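Local coordinates for protein beta-N-acetylhexosaminidase (Streptomyces plicatus, PDB 1JAK) that hydrolyses terminal N-acetylhexosamine residues from glycans as a family 20 glycoside hydrolase, probably by substrate-assisted catalysis, and binds the azasugar inhibitor GalNAc-isofagomine, at residues A445-E450 and Y460-R465; A162-S167 and D174-Y179; T47-D52 and Y63-L68; A107-T112 and Q124-L129. All coordinates share one frame; numbering follows the deposited sequence.

Interaction 1 (A445-E450 and Y460-R465). With IFG ((2R,3R,4S,5R)-2-acetamido-3,4-dihydroxy-5-hydroxymethyl-piperidine), chain F.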
loop_
_atom_site.group_PDB
_atom_site.type_symbol
_atom_site.label_atom_id
_atom_site.label_comp_id
_atom_site.label_asym_id
_atom_site.label_seq_id
_atom_site.Cartn_x
_atom_site.Cartn_y
_atom_site.Cartn_z
ATOM N N ALA A 445 -5.612 -0.372 -1.238
ATOM C CA ALA A 445 -6.179 -1.349 -0.314
ATOM C C ALA A 445 -5.902 -0.857 1.105
ATOM O O ALA A 445 -4.808 -1.053 1.633
ATOM C CB ALA A 445 -5.538 -2.715 -0.530
ATOM N N PRO A 446 -6.886 -0.197 1.735
ATOM C CA PRO A 446 -6.686 0.306 3.100
ATOM C C PRO A 446 -6.911 -0.753 4.170
ATOM O O PRO A 446 -7.833 -1.563 4.066
ATOM C CB PRO A 446 -7.722 1.430 3.223
ATOM C CG PRO A 446 -8.080 1.767 1.787
ATOM C CD PRO A 446 -8.078 0.418 1.131
ATOM N N LEU A 447 -6.067 -0.740 5.196
ATOM C CA LEU A 447 -6.212 -1.669 6.310
ATOM C C LEU A 447 -6.422 -0.840 7.573
ATOM O O LEU A 447 -5.472 -0.293 8.141
ATOM C CB LEU A 447 -4.969 -2.559 6.463
ATOM C CG LEU A 447 -5.011 -3.576 7.616
ATOM C CD1 LEU A 447 -6.282 -4.421 7.540
ATOM C CD2 LEU A 447 -3.772 -4.470 7.550
ATOM N N TRP A 448 -7.682 -0.730 7.988
ATOM C CA TRP A 448 -8.049 0.017 9.184
ATOM C C TRP A 448 -7.805 -0.865 10.402
ATOM O O TRP A 448 -7.944 -2.086 10.327
ATOM C CB TRP A 448 -9.513 0.446 9.087
ATOM C CG TRP A 448 -9.740 1.338 7.903
ATOM C CD1 TRP A 448 -10.302 0.995 6.705
ATOM C CD2 TRP A 448 -9.356 2.712 7.788
ATOM N NE1 TRP A 448 -10.290 2.075 5.849
ATOM C CE2 TRP A 448 -9.716 3.141 6.491
ATOM C CE3 TRP A 448 -8.743 3.624 8.658
ATOM C CZ2 TRP A 448 -9.484 4.446 6.041
ATOM C CZ3 TRP A 448 -8.513 4.923 8.212
ATOM C CH2 TRP A 448 -8.884 5.321 6.914
ATOM N N THR A 449 -7.457 -0.260 11.534
ATOM C CA THR A 449 -7.128 -1.079 12.692
ATOM C C THR A 449 -7.960 -1.010 13.970
ATOM O O THR A 449 -7.450 -1.293 15.052
ATOM C CB THR A 449 -5.636 -0.890 13.056
ATOM O OG1 THR A 449 -5.356 0.499 13.272
ATOM C CG2 THR A 449 -4.755 -1.396 11.919
ATOM N N GLU A 450 -9.238 -0.660 13.860
ATOM C CA GLU A 450 -10.078 -0.629 15.053
ATOM C C GLU A 450 -10.027 -1.972 15.782
ATOM O O GLU A 450 -10.069 -2.018 17.011
ATOM C CB GLU A 450 -11.543 -0.347 14.697
ATOM C CG GLU A 450 -11.894 1.116 14.522
ATOM C CD GLU A 450 -11.756 1.602 13.094
ATOM O OE1 GLU A 450 -11.081 0.933 12.283
ATOM O OE2 GLU A 450 -12.325 2.669 12.789
ATOM N N TYR A 460 -3.608 -11.672 8.783
ATOM C CA TYR A 460 -4.834 -12.437 8.581
ATOM C C TYR A 460 -5.910 -11.675 7.809
ATOM O O TYR A 460 -6.658 -12.272 7.029
ATOM C CB TYR A 460 -5.392 -12.898 9.929
ATOM C CG TYR A 460 -6.664 -13.704 9.805
ATOM C CD1 TYR A 460 -6.634 -15.046 9.426
ATOM C CD2 TYR A 460 -7.901 -13.111 10.037
ATOM C CE1 TYR A 460 -7.819 -15.779 9.279
ATOM C CE2 TYR A 460 -9.083 -13.826 9.895
ATOM C CZ TYR A 460 -9.036 -15.155 9.517
ATOM O OH TYR A 460 -10.217 -15.849 9.379
ATOM N N MET A 461 -5.983 -10.363 8.017
ATOM C CA MET A 461 -6.979 -9.549 7.328
ATOM C C MET A 461 -6.463 -9.034 5.985
ATOM O O MET A 461 -7.242 -8.801 5.062
ATOM C CB MET A 461 -7.416 -8.376 8.214
ATOM C CG MET A 461 -8.168 -8.802 9.480
ATOM S SD MET A 461 -9.560 -9.919 9.160
ATOM C CE MET A 461 -10.744 -8.802 8.381
ATOM N N ALA A 462 -5.149 -8.870 5.865
ATOM C CA ALA A 462 -4.569 -8.383 4.616
ATOM C C ALA A 462 -4.488 -9.494 3.568
ATOM O O ALA A 462 -4.711 -9.251 2.383
ATOM C CB ALA A 462 -3.185 -7.801 4.871
ATOM N N PHE A 463 -4.164 -10.708 4.007
ATOM C CA PHE A 463 -4.056 -11.849 3.097
ATOM C C PHE A 463 -5.282 -12.746 3.223
ATOM O O PHE A 463 -5.736 -13.031 4.331
ATOM C CB PHE A 463 -2.790 -12.655 3.403
ATOM C CG PHE A 463 -1.512 -11.917 3.103
ATOM C CD1 PHE A 463 -0.988 -10.999 4.010
ATOM C CD2 PHE A 463 -0.839 -12.134 1.906
ATOM C CE1 PHE A 463 0.191 -10.308 3.727
ATOM C CE2 PHE A 463 0.341 -11.449 1.613
ATOM C CZ PHE A 463 0.856 -10.533 2.527
ATOM N N PRO A 464 -5.756 -13.314 2.102
ATOM C CA PRO A 464 -5.269 -13.233 0.720
ATOM C C PRO A 464 -5.795 -12.156 -0.236
ATOM O O PRO A 464 -5.574 -12.263 -1.441
ATOM C CB PRO A 464 -5.592 -14.620 0.195
ATOM C CG PRO A 464 -6.976 -14.818 0.762
ATOM C CD PRO A 464 -6.856 -14.294 2.199
ATOM N N ARG A 465 -6.474 -11.129 0.263
ATOM C CA ARG A 465 -7.002 -10.101 -0.632
ATOM C C ARG A 465 -5.978 -9.073 -1.124
ATOM O O ARG A 465 -6.155 -8.479 -2.191
ATOM C CB ARG A 465 -8.182 -9.387 0.038
ATOM C CG ARG A 465 -9.393 -10.297 0.248
ATOM C CD ARG A 465 -10.495 -9.622 1.068
ATOM N NE ARG A 465 -10.042 -9.295 2.419
ATOM C CZ ARG A 465 -10.841 -8.899 3.404
ATOM N NH1 ARG A 465 -12.147 -8.778 3.202
ATOM N NH2 ARG A 465 -10.332 -8.622 4.598
HETATM N N1 IFG F . -14.515 4.571 7.667
HETATM C C2 IFG F . -13.468 5.479 8.206
HETATM C C3 IFG F . -12.161 4.768 8.746
HETATM C C4 IFG F . -12.434 3.445 9.491
HETATM C C5 IFG F . -13.302 2.555 8.598
HETATM C C6 IFG F . -13.628 1.177 9.163
HETATM C C7 IFG F . -12.750 6.045 5.921
HETATM C C8 IFG F . -12.319 6.965 4.808
HETATM C C9 IFG F . -14.636 3.214 8.222
HETATM N N2 IFG F . -13.095 6.471 7.174
HETATM O O7 IFG F . -12.799 4.853 5.653
HETATM O O3 IFG F . -11.462 5.660 9.604
HETATM O O4 IFG F . -13.145 3.735 10.693
HETATM O O6 IFG F . -13.972 0.261 8.129
#

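Interaction 2 (A162-S167 and D174-Y179)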
loop_
_atom_site.group_PDB
_atom_site.type_symbol
_atom_site.label_atom_id
_atom_site.label_comp_id
_atom_site.label_asym_id
_atom_site.label_seq_id
_atom_site.Cartn_x
_atom_site.Cartn_y
_atom_site.Cartn_z
ATOM N N ALA A 162 -1.228 0.885 -0.711
ATOM C CA ALA A 162 -1.726 0.142 0.433
ATOM C C ALA A 162 -1.690 1.128 1.587
ATOM O O ALA A 162 -0.726 1.882 1.733
ATOM C CB ALA A 162 -0.820 -1.051 0.729
ATOM N N MET A 163 -2.742 1.152 2.396
ATOM C CA MET A 163 -2.766 2.061 3.531
ATOM C C MET A 163 -2.725 1.288 4.836
ATOM O O MET A 163 -3.313 0.213 4.949
ATOM C CB MET A 163 -4.044 2.913 3.532
ATOM C CG MET A 163 -4.068 3.950 4.657
ATOM S SD MET A 163 -5.739 4.457 5.156
ATOM C CE MET A 163 -6.145 3.112 6.293
ATOM N N LEU A 164 -2.014 1.827 5.819
ATOM C CA LEU A 164 -1.987 1.202 7.133
ATOM C C LEU A 164 -2.439 2.261 8.123
ATOM O O LEU A 164 -1.924 3.380 8.128
ATOM C CB LEU A 164 -0.591 0.706 7.518
ATOM C CG LEU A 164 -0.544 0.053 8.912
ATOM C CD1 LEU A 164 -1.448 -1.179 8.944
ATOM C CD2 LEU A 164 0.887 -0.335 9.260
ATOM N N ASP A 165 -3.421 1.897 8.941
ATOM C CA ASP A 165 -3.975 2.771 9.970
ATOM C C ASP A 165 -3.145 2.533 11.230
ATOM O O ASP A 165 -3.213 1.455 11.821
ATOM C CB ASP A 165 -5.447 2.380 10.200
ATOM C CG ASP A 165 -6.094 3.084 11.390
ATOM O OD1 ASP A 165 -5.451 3.906 12.078
ATOM O OD2 ASP A 165 -7.282 2.794 11.636
ATOM N N VAL A 166 -2.341 3.519 11.623
ATOM C CA VAL A 166 -1.534 3.386 12.832
ATOM C C VAL A 166 -2.114 4.254 13.944
ATOM O O VAL A 166 -1.493 4.434 14.994
ATOM C CB VAL A 166 -0.049 3.781 12.586
ATOM C CG1 VAL A 166 0.580 2.814 11.592
ATOM C CG2 VAL A 166 0.050 5.215 12.074
ATOM N N SER A 167 -3.316 4.775 13.706
ATOM C CA SER A 167 -4.001 5.628 14.676
ATOM C C SER A 167 -4.896 4.841 15.634
ATOM O O SER A 167 -4.861 5.068 16.847
ATOM C CB SER A 167 -4.844 6.684 13.950
ATOM O OG SER A 167 -4.030 7.585 13.210
ATOM N N ASP A 174 9.424 -0.927 13.327
ATOM C CA ASP A 174 9.696 -2.285 12.873
ATOM C C ASP A 174 8.459 -3.015 12.367
ATOM O O ASP A 174 8.544 -3.808 11.429
ATOM C CB ASP A 174 10.376 -3.100 13.975
ATOM C CG ASP A 174 11.797 -2.641 14.238
ATOM O OD1 ASP A 174 12.406 -2.042 13.326
ATOM O OD2 ASP A 174 12.312 -2.891 15.348
ATOM N N GLU A 175 7.308 -2.754 12.980
ATOM C CA GLU A 175 6.083 -3.405 12.537
ATOM C C GLU A 175 5.641 -2.805 11.204
ATOM O O GLU A 175 5.082 -3.501 10.356
ATOM C CB GLU A 175 4.996 -3.265 13.607
ATOM C CG GLU A 175 5.404 -3.940 14.907
ATOM C CD GLU A 175 4.396 -3.781 16.023
ATOM O OE1 GLU A 175 3.933 -2.646 16.262
ATOM O OE2 GLU A 175 4.082 -4.795 16.678
ATOM N N VAL A 176 5.906 -1.516 11.009
ATOM C CA VAL A 176 5.551 -0.877 9.748
ATOM C C VAL A 176 6.492 -1.395 8.659
ATOM O O VAL A 176 6.072 -1.614 7.524
ATOM C CB VAL A 176 5.641 0.661 9.845
ATOM C CG1 VAL A 176 5.434 1.290 8.472
ATOM C CG2 VAL A 176 4.576 1.169 10.808
ATOM N N LYS A 177 7.763 -1.604 9.005
ATOM C CA LYS A 177 8.725 -2.132 8.037
ATOM C C LYS A 177 8.267 -3.521 7.606
ATOM O O LYS A 177 8.392 -3.894 6.438
ATOM C CB LYS A 177 10.125 -2.217 8.651
ATOM C CG LYS A 177 10.806 -0.875 8.806
ATOM C CD LYS A 177 12.218 -1.040 9.351
ATOM C CE LYS A 177 12.936 0.301 9.404
ATOM N NZ LYS A 177 14.318 0.172 9.958
ATOM N N ARG A 178 7.744 -4.285 8.557
ATOM C CA ARG A 178 7.246 -5.620 8.265
ATOM C C ARG A 178 6.085 -5.538 7.273
ATOM O O ARG A 178 6.035 -6.299 6.307
ATOM C CB ARG A 178 6.794 -6.314 9.557
ATOM C CG ARG A 178 5.971 -7.580 9.337
ATOM C CD ARG A 178 5.774 -8.347 10.638
ATOM N NE ARG A 178 4.624 -9.248 10.588
ATOM C CZ ARG A 178 4.389 -10.211 11.475
ATOM N NH1 ARG A 178 5.231 -10.409 12.485
ATOM N NH2 ARG A 178 3.305 -10.971 11.364
ATOM N N TYR A 179 5.160 -4.606 7.496
ATOM C CA TYR A 179 4.027 -4.479 6.584
ATOM C C TYR A 179 4.508 -3.995 5.216
ATOM O O TYR A 179 3.978 -4.400 4.180
ATOM C CB TYR A 179 2.973 -3.520 7.146
ATOM C CG TYR A 179 1.625 -3.704 6.486
ATOM C CD1 TYR A 179 0.895 -4.878 6.675
ATOM C CD2 TYR A 179 1.107 -2.738 5.626
ATOM C CE1 TYR A 179 -0.318 -5.090 6.018
ATOM C CE2 TYR A 179 -0.108 -2.939 4.961
ATOM C CZ TYR A 179 -0.810 -4.119 5.164
ATOM O OH TYR A 179 -1.999 -4.340 4.504
HETATM O O HOH W 1 -2.947 -2.126 3.313
#

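Interaction 3 (T47-D52 and Y63-L68)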
loop_
_atom_site.group_PDB
_atom_site.type_symbol
_atom_site.label_atom_id
_atom_site.label_comp_id
_atom_site.label_asym_id
_atom_site.label_seq_id
_atom_site.Cartn_x
_atom_site.Cartn_y
_atom_site.Cartn_z
ATOM N N THR A 47 26.533 -19.123 -7.836
ATOM C CA THR A 47 25.873 -18.058 -8.584
ATOM C C THR A 47 26.202 -16.662 -8.070
ATOM O O THR A 47 26.128 -16.390 -6.871
ATOM C CB THR A 47 24.342 -18.236 -8.580
ATOM O OG1 THR A 47 23.998 -19.441 -9.276
ATOM C CG2 THR A 47 23.665 -17.050 -9.269
ATOM N N HIS A 48 26.570 -15.784 -8.999
ATOM C CA HIS A 48 26.893 -14.395 -8.694
ATOM C C HIS A 48 25.747 -13.523 -9.197
ATOM O O HIS A 48 25.048 -13.893 -10.140
ATOM C CB HIS A 48 28.170 -13.964 -9.422
ATOM C CG HIS A 48 29.429 -14.513 -8.830
ATOM N ND1 HIS A 48 29.488 -15.739 -8.205
ATOM C CD2 HIS A 48 30.689 -14.017 -8.802
ATOM C CE1 HIS A 48 30.729 -15.975 -7.816
ATOM N NE2 HIS A 48 31.478 -14.946 -8.167
ATOM N N ILE A 49 25.553 -12.375 -8.557
ATOM C CA ILE A 49 24.529 -11.429 -8.977
ATOM C C ILE A 49 25.299 -10.272 -9.604
ATOM O O ILE A 49 25.980 -9.518 -8.909
ATOM C CB ILE A 49 23.695 -10.919 -7.782
ATOM C CG1 ILE A 49 22.828 -12.059 -7.240
ATOM C CG2 ILE A 49 22.815 -9.749 -8.214
ATOM C CD1 ILE A 49 22.154 -11.746 -5.920
ATOM N N ARG A 50 25.211 -10.166 -10.926
ATOM C CA ARG A 50 25.902 -9.120 -11.672
ATOM C C ARG A 50 24.996 -7.908 -11.829
ATOM O O ARG A 50 23.861 -8.032 -12.280
ATOM C CB ARG A 50 26.302 -9.650 -13.053
ATOM C CG ARG A 50 26.950 -8.627 -13.987
ATOM C CD ARG A 50 28.305 -8.160 -13.486
ATOM N NE ARG A 50 29.122 -7.605 -14.566
ATOM C CZ ARG A 50 28.873 -6.458 -15.193
ATOM N NH1 ARG A 50 27.827 -5.720 -14.852
ATOM N NH2 ARG A 50 29.673 -6.055 -16.171
ATOM N N VAL A 51 25.509 -6.742 -11.450
ATOM C CA VAL A 51 24.758 -5.496 -11.551
ATOM C C VAL A 51 25.604 -4.445 -12.259
ATOM O O VAL A 51 26.806 -4.633 -12.454
ATOM C CB VAL A 51 24.386 -4.948 -10.157
ATOM C CG1 VAL A 51 23.543 -5.963 -9.402
ATOM C CG2 VAL A 51 25.651 -4.618 -9.375
ATOM N N ASP A 52 24.976 -3.340 -12.646
ATOM C CA ASP A 52 25.706 -2.265 -13.303
ATOM C C ASP A 52 26.552 -1.557 -12.258
ATOM O O ASP A 52 26.268 -1.631 -11.061
ATOM C CB ASP A 52 24.745 -1.264 -13.944
ATOM C CG ASP A 52 23.862 -1.899 -14.992
ATOM O OD1 ASP A 52 24.383 -2.682 -15.815
ATOM O OD2 ASP A 52 22.649 -1.608 -14.999
ATOM N N TYR A 63 19.604 -6.184 -2.294
ATOM C CA TYR A 63 18.258 -6.504 -1.830
ATOM C C TYR A 63 17.916 -7.947 -2.197
ATOM O O TYR A 63 17.388 -8.707 -1.380
ATOM C CB TYR A 63 17.243 -5.561 -2.477
ATOM C CG TYR A 63 15.805 -5.940 -2.216
ATOM C CD1 TYR A 63 15.189 -5.642 -1.000
ATOM C CD2 TYR A 63 15.057 -6.612 -3.186
ATOM C CE1 TYR A 63 13.864 -6.004 -0.759
ATOM C CE2 TYR A 63 13.740 -6.980 -2.953
ATOM C CZ TYR A 63 13.148 -6.673 -1.741
ATOM O OH TYR A 63 11.841 -7.031 -1.516
ATOM N N LEU A 64 18.220 -8.315 -3.435
ATOM C CA LEU A 64 17.952 -9.663 -3.917
ATOM C C LEU A 64 18.788 -10.694 -3.160
ATOM O O LEU A 64 18.270 -11.724 -2.724
ATOM C CB LEU A 64 18.251 -9.755 -5.416
ATOM C CG LEU A 64 18.192 -11.166 -6.018
ATOM C CD1 LEU A 64 16.799 -11.754 -5.825
ATOM C CD2 LEU A 64 18.550 -11.108 -7.494
ATOM N N ALA A 65 20.081 -10.420 -3.014
ATOM C CA ALA A 65 20.966 -11.339 -2.307
ATOM C C ALA A 65 20.439 -11.595 -0.899
ATOM O O ALA A 65 20.403 -12.739 -0.440
ATOM C CB ALA A 65 22.379 -10.768 -2.246
ATOM N N ASP A 66 20.032 -10.528 -0.215
ATOM C CA ASP A 66 19.498 -10.655 1.138
ATOM C C ASP A 66 18.253 -11.543 1.182
ATOM O O ASP A 66 18.039 -12.272 2.152
ATOM C CB ASP A 66 19.164 -9.280 1.728
ATOM C CG ASP A 66 20.404 -8.489 2.114
ATOM O OD1 ASP A 66 21.495 -9.091 2.213
ATOM O OD2 ASP A 66 20.286 -7.263 2.333
ATOM N N LEU A 67 17.428 -11.479 0.142
ATOM C CA LEU A 67 16.222 -12.301 0.093
ATOM C C LEU A 67 16.537 -13.775 -0.122
ATOM O O LEU A 67 15.831 -14.646 0.387
ATOM C CB LEU A 67 15.295 -11.854 -1.044
ATOM C CG LEU A 67 14.493 -10.559 -0.944
ATOM C CD1 LEU A 67 13.742 -10.343 -2.249
ATOM C CD2 LEU A 67 13.521 -10.640 0.224
ATOM N N LEU A 68 17.598 -14.053 -0.871
ATOM C CA LEU A 68 17.952 -15.432 -1.200
ATOM C C LEU A 68 18.955 -16.151 -0.300
ATOM O O LEU A 68 18.899 -17.374 -0.166
ATOM C CB LEU A 68 18.472 -15.492 -2.640
ATOM C CG LEU A 68 17.557 -14.956 -3.745
ATOM C CD1 LEU A 68 18.235 -15.134 -5.099
ATOM C CD2 LEU A 68 16.231 -15.690 -3.713
#

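Interaction 4 (A107-T112 and Q124-L129)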
loop_
_atom_site.group_PDB
_atom_site.type_symbol
_atom_site.label_atom_id
_atom_site.label_comp_id
_atom_site.label_asym_id
_atom_site.label_seq_id
_atom_site.Cartn_x
_atom_site.Cartn_y
_atom_site.Cartn_z
ATOM N N ALA A 107 21.453 -20.370 -19.447
ATOM C CA ALA A 107 22.495 -19.350 -19.484
ATOM C C ALA A 107 22.371 -18.346 -18.343
ATOM O O ALA A 107 23.255 -17.508 -18.146
ATOM C CB ALA A 107 22.467 -18.623 -20.825
ATOM N N GLY A 108 21.272 -18.433 -17.598
ATOM C CA GLY A 108 21.063 -17.533 -16.479
ATOM C C GLY A 108 19.755 -16.764 -16.527
ATOM O O GLY A 108 18.939 -16.939 -17.437
ATOM N N VAL A 109 19.546 -15.923 -15.522
ATOM C CA VAL A 109 18.348 -15.096 -15.456
ATOM C C VAL A 109 18.789 -13.652 -15.597
ATOM O O VAL A 109 19.704 -13.202 -14.903
ATOM C CB VAL A 109 17.602 -15.261 -14.111
ATOM C CG1 VAL A 109 16.514 -14.199 -13.984
ATOM C CG2 VAL A 109 16.977 -16.644 -14.032
ATOM N N THR A 110 18.155 -12.932 -16.513
ATOM C CA THR A 110 18.484 -11.535 -16.725
ATOM C C THR A 110 17.240 -10.675 -16.590
ATOM O O THR A 110 16.226 -10.927 -17.240
ATOM C CB THR A 110 19.085 -11.297 -18.121
ATOM O OG1 THR A 110 20.295 -12.051 -18.256
ATOM C CG2 THR A 110 19.392 -9.817 -18.323
ATOM N N ILE A 111 17.326 -9.672 -15.725
ATOM C CA ILE A 111 16.226 -8.740 -15.523
ATOM C C ILE A 111 16.710 -7.409 -16.078
ATOM O O ILE A 111 17.711 -6.862 -15.617
ATOM C CB ILE A 111 15.880 -8.585 -14.030
ATOM C CG1 ILE A 111 15.349 -9.914 -13.486
ATOM C CG2 ILE A 111 14.837 -7.479 -13.846
ATOM C CD1 ILE A 111 15.081 -9.908 -11.991
ATOM N N THR A 112 16.004 -6.905 -17.083
ATOM C CA THR A 112 16.368 -5.648 -17.719
ATOM C C THR A 112 15.279 -4.603 -17.505
ATOM O O THR A 112 14.094 -4.910 -17.603
ATOM C CB THR A 112 16.570 -5.841 -19.236
ATOM O OG1 THR A 112 17.545 -6.868 -19.464
ATOM C CG2 THR A 112 17.044 -4.546 -19.877
ATOM N N GLN A 124 10.591 -9.023 -7.625
ATOM C CA GLN A 124 9.372 -9.505 -6.986
ATOM C C GLN A 124 8.769 -10.659 -7.786
ATOM O O GLN A 124 8.142 -11.553 -7.229
ATOM C CB GLN A 124 8.349 -8.374 -6.849
ATOM C CG GLN A 124 8.833 -7.182 -6.024
ATOM C CD GLN A 124 9.431 -7.591 -4.685
ATOM O OE1 GLN A 124 8.973 -8.541 -4.049
ATOM N NE2 GLN A 124 10.450 -6.862 -4.246
ATOM N N THR A 125 8.955 -10.632 -9.099
ATOM C CA THR A 125 8.451 -11.705 -9.941
ATOM C C THR A 125 9.345 -12.928 -9.759
ATOM O O THR A 125 8.859 -14.053 -9.621
ATOM C CB THR A 125 8.445 -11.280 -11.418
ATOM O OG1 THR A 125 7.422 -10.296 -11.610
ATOM C CG2 THR A 125 8.185 -12.477 -12.331
ATOM N N LEU A 126 10.654 -12.698 -9.741
ATOM C CA LEU A 126 11.612 -13.785 -9.577
ATOM C C LEU A 126 11.377 -14.593 -8.304
ATOM O O LEU A 126 11.450 -15.823 -8.321
ATOM C CB LEU A 126 13.042 -13.231 -9.579
ATOM C CG LEU A 126 14.171 -14.244 -9.357
ATOM C CD1 LEU A 126 14.135 -15.318 -10.449
ATOM C CD2 LEU A 126 15.509 -13.516 -9.374
ATOM N N ARG A 127 11.080 -13.915 -7.197
ATOM C CA ARG A 127 10.868 -14.630 -5.944
ATOM C C ARG A 127 9.624 -15.515 -5.977
ATOM O O ARG A 127 9.479 -16.415 -5.152
ATOM C CB ARG A 127 10.816 -13.652 -4.760
ATOM C CG ARG A 127 9.688 -12.651 -4.795
ATOM C CD ARG A 127 9.926 -11.506 -3.805
ATOM N NE ARG A 127 9.999 -11.948 -2.411
ATOM C CZ ARG A 127 9.898 -11.130 -1.366
ATOM N NH1 ARG A 127 9.721 -9.828 -1.558
ATOM N NH2 ARG A 127 9.960 -11.610 -0.128
ATOM N N GLN A 128 8.729 -15.267 -6.932
ATOM C CA GLN A 128 7.532 -16.088 -7.061
ATOM C C GLN A 128 7.781 -17.256 -8.020
ATOM O O GLN A 128 7.092 -18.274 -7.960
ATOM C CB GLN A 128 6.342 -15.244 -7.532
ATOM C CG GLN A 128 5.730 -14.410 -6.408
ATOM C CD GLN A 128 4.450 -13.705 -6.825
ATOM O OE1 GLN A 128 3.604 -14.285 -7.504
ATOM N NE2 GLN A 128 4.293 -12.454 -6.401
ATOM N N LEU A 129 8.772 -17.108 -8.895
ATOM C CA LEU A 129 9.117 -18.174 -9.833
ATOM C C LEU A 129 9.909 -19.243 -9.080
ATOM O O LEU A 129 9.837 -20.429 -9.399
ATOM C CB LEU A 129 9.936 -17.617 -11.002
ATOM C CG LEU A 129 9.171 -16.635 -11.899
ATOM C CD1 LEU A 129 10.099 -16.052 -12.948
ATOM C CD2 LEU A 129 7.996 -17.356 -12.558
#

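Interaction 1 (A445-E450 and Y460-R465)
Glu450 OE2 accepts a very short bond of 2.5 Å from O4 of the bound azasugar IFG, and Arg168 adds a long, weak ion pair to the same oxygen. The Glu450 chain bends at its second torsion (chi2 91°), which turns the carboxylate back to this hydroxyl. The piperidine sets its C3-C4-C5 side over one face of the Trp448 indole, with IFG C3 3.4 Å above the plane and over the ring centre, while N1 tilts away. IFG O3 comes down on CZ3 of Trp448 at 3.3 Å, and the acetamido O7 reaches CZ2 of the same ring at 3.4 Å. Replacing Trp448 by an alanine would probably strip the apolar floor from beneath C3 and C4, leaving the azasugar held mainly by its hydrogen bonds and less fixed in tilt. Leu447 forks between two helix residues, its CD1 4.2 Å from Met461 CB and its CD2 4.3 Å from Ala462 CB. Arg465 NH2 ties back to Met461 O at 3.1 Å, almost straight at 177°. Thus strand 440-447, next to strand 159-165, carries pocket residues beyond Leu447, which packs outward against Leu458 of helix 455-462 and Tyr179 of helix 173-184.

Interaction 2 (A162-S167 and D174-Y179)
Leu164 packs against two helix residues, with CD2 4.3 Å from Val176 CG2 and CB 4.3 Å from Tyr179 CD2. Its CD1 lies over one face of the Tyr179 ring, placed there by CG standing anti to the backbone N (chi1 180°). Val166 widens this apolar patch, CG1 meeting Val176 CG2 at 4.4 Å. In contrast to these direct contacts, the polar end of the tyrosine is joined through a water: Tyr179 OH donates to it at 2.7 Å, and it donates in turn to Met163 O at 2.9 Å. The water lies at the edge of the Tyr179 ring, in its plane. The helix's outer side is partly exposed and charged, with Lys177 salt-bridged to Glu235 and Arg178 to Asp456 and Asp459. In this first beta-alpha unit of the TIM barrel the helix runs back nearly antiparallel to its strand, at 155°. Strand and helix are therefore held together by hydrophobic packing, and one water bridges Tyr179 OH to Met163 O, which also takes the backbone N-H of Leu447 in the neighbouring strand.

Interaction 3 (T47-D52 and Y63-L68)
The ring of Tyr63 carries Leu67 CG over one face, 4.1 Å above the plane and offset toward the rim. It also meets the ring of Phe120 with planes at about 40°, and its hydroxyl bonds to Gln124, so this side of helix 55-72 leans on helix 116-129. On the strand, the guanidinium of Arg50 bends back to give Val51 O a weak bond from NH1. Between these two groups the contact proper rests on one methyl. Ile49 CD1 comes to 3.8 Å from Ala65 CB and equally near Ala65 N, while Leu64 CD2 approaches the same CD1 at 4.0 Å. Ile49 places CG1 anti to its own carbonyl carbon (chi1 -69°) and continues extended, which carries CD1 end-on into the helix between Leu64 and Ala65. The small alanine lets that methyl reach the helix backbone. Strand 49-50 and helix 55-72 open a beta-alpha-beta unit completed by strand 78-79, and backbone bonds join Ile49 to Pro77 and Thr79. With only carbon side chains meeting, this part of the helix meets strand 49-50 through apolar packing alone, and the polar groups of Arg50 and Tyr63 find their partners away from the interface.

Interaction 4 (A107-T112 and Q124-L129)
Strand 108-112 passes helix 124-129 with the CA atoms of Val109 and Leu126 9.0 Å apart, and it starts at Gly108 with a positive phi of 125°, where a CB would press on the carbonyl O of Ala107. Val109 and Ile111, two residues apart on the same strand face, both point to the helix and share Leu126. Leu126 CD1 meets Val109 CG1 at 4.4 Å, and the other branch, CD2, meets Ile111 CD1 at 4.5 Å. With its CG anti to the backbone N (chi1 178°), Leu126 stretches out from the helix so that its fork spans the two strand residues. Val146 of strand 145-153 touches both Val109 and Leu126. Elsewhere on the helix Arg127 NH1 donates to Gln124 OE1 at 2.9 Å, on a lone pair and at an N-H...O angle of 160°. This bond, with that of NE2 to Tyr63 OH, probably fixes the rotation of the amide. Thr125 OG1 hydrogen-bonds to Tyr100 OH and to Lys187 NZ, and so links the helix to the catalytic domain. Val109 and Ile111 thus offer branched aliphatic groups to the helix for van der Waals packing, and the polar ends of Gln124, Thr125 and Arg127 find their partners elsewhere than on the strand segment.

Overall arrangement
Along the chain the contacts follow one another as interactions 3, 4, 2 and 1, the first two in the N-terminal domain and the last two in the catalytic barrel. Interactions 3 and 4 lie with centres 11 Å apart on one mixed sheet, where helices 55-72 and 116-129 pack together. Interactions 1 and 2 are also 11 Å apart: their strands, 440-447 and 159-165, are the last and first of the eight and neighbours in the parallel sheet, so they close the barrel beside the inhibitor pocket. Between the pairs centres lie 27 to 31 Å apart and nearest atoms about 9 to 12 Å, so interactions 3 and 4 take no part in that pocket.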